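Local coordinates for Afp3 (Serratia entomophila, PDB 6RBN), which probably forms part of the contractile sheath around the inner tube of the anti-feeding prophage, a phage-tail-like injection particle, at residues D[288-293]-D[346-351]. Sequence-based numbering, arbitrary orientation.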
loop_
_atom_site.group_PDB
_atom_site.type_symbol
_atom_site.label_atom_id
_atom_site.label_comp_id
_atom_site.label_asym_id
_atom_site.label_seq_id
_atom_site.Cartn_x
_atom_site.Cartn_y
_atom_site.Cartn_z
ATOM N N TRP D 288 3.417 -47.688 -30.591
ATOM C CA TRP D 288 2.138 -48.281 -30.234
ATOM C C TRP D 288 1.194 -48.409 -31.419
ATOM O O TRP D 288 0.107 -48.970 -31.264
ATOM C CB TRP D 288 1.492 -47.454 -29.124
ATOM C CG TRP D 288 1.283 -46.021 -29.481
ATOM C CD1 TRP D 288 0.170 -45.471 -30.033
ATOM C CD2 TRP D 288 2.221 -44.954 -29.318
ATOM N NE1 TRP D 288 0.350 -44.125 -30.218
ATOM C CE2 TRP D 288 1.604 -43.783 -29.788
ATOM C CE3 TRP D 288 3.525 -44.875 -28.822
ATOM C CZ2 TRP D 288 2.240 -42.549 -29.774
ATOM C CZ3 TRP D 288 4.152 -43.651 -28.807
ATOM C CH2 TRP D 288 3.512 -42.505 -29.281
ATOM N N LYS D 289 1.585 -47.910 -32.585
ATOM C CA LYS D 289 0.807 -48.055 -33.804
ATOM C C LYS D 289 1.237 -49.310 -34.550
ATOM O O LYS D 289 2.431 -49.600 -34.656
ATOM C CB LYS D 289 0.985 -46.818 -34.688
ATOM C CG LYS D 289 0.325 -46.890 -36.053
ATOM C CD LYS D 289 -1.180 -46.956 -35.947
ATOM C CE LYS D 289 -1.818 -46.892 -37.318
ATOM N NZ LYS D 289 -1.483 -48.089 -38.134
ATOM N N ALA D 290 0.259 -50.056 -35.047
ATOM C CA ALA D 290 0.538 -51.270 -35.802
ATOM C C ALA D 290 1.172 -50.930 -37.144
ATOM O O ALA D 290 0.582 -50.173 -37.922
ATOM C CB ALA D 290 -0.741 -52.068 -36.009
ATOM N N PRO D 291 2.352 -51.452 -37.454
ATOM C CA PRO D 291 3.025 -51.153 -38.737
ATOM C C PRO D 291 2.501 -52.013 -39.880
ATOM O O PRO D 291 3.212 -52.820 -40.482
ATOM C CB PRO D 291 4.489 -51.449 -38.408
ATOM C CG PRO D 291 4.408 -52.515 -37.381
ATOM C CD PRO D 291 3.204 -52.247 -36.557
ATOM N N ALA D 292 1.215 -51.851 -40.206
ATOM C CA ALA D 292 0.593 -52.778 -41.140
ATOM C C ALA D 292 -0.378 -52.113 -42.111
ATOM O O ALA D 292 -1.375 -52.733 -42.494
ATOM C CB ALA D 292 -0.113 -53.893 -40.374
ATOM N N ASN D 293 -0.140 -50.864 -42.501
ATOM C CA ASN D 293 -0.789 -50.308 -43.682
ATOM C C ASN D 293 0.176 -49.472 -44.504
ATOM O O ASN D 293 -0.257 -48.564 -45.219
ATOM C CB ASN D 293 -2.010 -49.451 -43.340
ATOM C CG ASN D 293 -3.254 -50.269 -43.114
ATOM O OD1 ASN D 293 -3.512 -51.220 -43.838
ATOM N ND2 ASN D 293 -4.042 -49.888 -42.124
ATOM N N TYR D 346 0.190 -59.190 -30.568
ATOM C CA TYR D 346 0.391 -58.185 -31.598
ATOM C C TYR D 346 1.790 -57.591 -31.535
ATOM O O TYR D 346 2.402 -57.520 -30.466
ATOM C CB TYR D 346 -0.647 -57.073 -31.477
ATOM C CG TYR D 346 -2.052 -57.541 -31.756
ATOM C CD1 TYR D 346 -2.487 -57.737 -33.057
ATOM C CD2 TYR D 346 -2.942 -57.779 -30.722
ATOM C CE1 TYR D 346 -3.769 -58.165 -33.319
ATOM C CE2 TYR D 346 -4.226 -58.206 -30.974
ATOM C CZ TYR D 346 -4.633 -58.396 -32.274
ATOM O OH TYR D 346 -5.915 -58.822 -32.530
ATOM N N ILE D 347 2.287 -57.183 -32.703
ATOM C CA ILE D 347 3.553 -56.442 -32.759
ATOM C C ILE D 347 3.526 -55.113 -32.012
ATOM O O ILE D 347 4.466 -54.859 -31.241
ATOM C CB ILE D 347 4.016 -56.305 -34.217
ATOM C CG1 ILE D 347 4.231 -57.679 -34.839
ATOM C CG2 ILE D 347 5.304 -55.516 -34.313
ATOM C CD1 ILE D 347 4.443 -57.631 -36.322
ATOM N N PRO D 348 2.526 -54.208 -32.173
ATOM C CA PRO D 348 2.659 -52.906 -31.488
ATOM C C PRO D 348 2.504 -52.967 -29.978
ATOM O O PRO D 348 2.977 -52.063 -29.284
ATOM C CB PRO D 348 1.549 -52.065 -32.121
ATOM C CG PRO D 348 0.554 -53.016 -32.523
ATOM C CD PRO D 348 1.309 -54.190 -33.014
ATOM N N VAL D 349 1.856 -54.002 -29.447
ATOM C CA VAL D 349 1.808 -54.172 -28.000
ATOM C C VAL D 349 3.153 -54.665 -27.487
ATOM O O VAL D 349 3.627 -54.241 -26.426
ATOM C CB VAL D 349 0.659 -55.123 -27.624
ATOM C CG1 VAL D 349 0.593 -55.342 -26.124
ATOM C CG2 VAL D 349 -0.654 -54.583 -28.144
ATOM N N ARG D 350 3.812 -55.538 -28.250
ATOM C CA ARG D 350 5.092 -56.088 -27.827
ATOM C C ARG D 350 6.210 -55.056 -27.910
ATOM O O ARG D 350 7.018 -54.938 -26.985
ATOM C CB ARG D 350 5.429 -57.311 -28.677
ATOM C CG ARG D 350 6.807 -57.899 -28.464
ATOM C CD ARG D 350 6.954 -58.625 -27.140
ATOM N NE ARG D 350 7.473 -57.766 -26.084
ATOM C CZ ARG D 350 7.608 -58.138 -24.817
ATOM N NH1 ARG D 350 7.269 -59.364 -24.444
ATOM N NH2 ARG D 350 8.088 -57.289 -23.923
ATOM N N ARG D 351 6.271 -54.296 -29.003
ATOM C CA ARG D 351 7.331 -53.310 -29.160
ATOM C C ARG D 351 7.090 -52.035 -28.366
ATOM O O ARG D 351 8.012 -51.227 -28.244
ATOM C CB ARG D 351 7.530 -52.962 -30.636
ATOM C CG ARG D 351 8.121 -54.094 -31.449
ATOM C CD ARG D 351 8.337 -53.700 -32.896
ATOM N NE ARG D 351 9.368 -52.680 -33.045
ATOM C CZ ARG D 351 9.134 -51.443 -33.466
ATOM N NH1 ARG D 351 7.905 -51.073 -33.788
ATOM N NH2 ARG D 351 10.133 -50.578 -33.572
#
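Trp288 and Pro348 bring the two backbones together, their CA atoms 4.8 Å apart, where the irregular loop 288-293 passes the first turn of helix 347-364. Tyr346 sits at the N-cap of this helix, and the contact joins the subtilisin-like part of the tail sheath fold to its C-terminal domain. Pro348, in the first helical turn, does most of the touching, with its ring pointed at the loop. Its CB lies 3.5 Å from Trp288 O and 3.6 Å from Lys289 O, so one ring carbon meets two successive carbonyl oxygens. The next carbon round, CG, rests on Ala290, 3.7 Å from its CA. Further along, Pro291 is the central residue of an inverse gamma turn; its ring CG comes within 4.4 Å of Ile347 CG2, a looser apolar touch. Tyr278 of helix 271-284 lies against both Pro291 and Ile347, and Arg351 makes a salt bridge to Asp282 of the same helix, so that helix borders both segments. Lys289 and Ala290 also pack against an Afp2 chain. The Trp288 side chain leaves the backbone away from the helix, and it touches Ala396. Lys289 likewise starts away from the helix, but its chain bends at chi2 (65°) and again at chi4 (66°), running forward along its own loop until NZ donates to Ala290 O at 2.9 Å, in the carbonyl plane and on a lone pair.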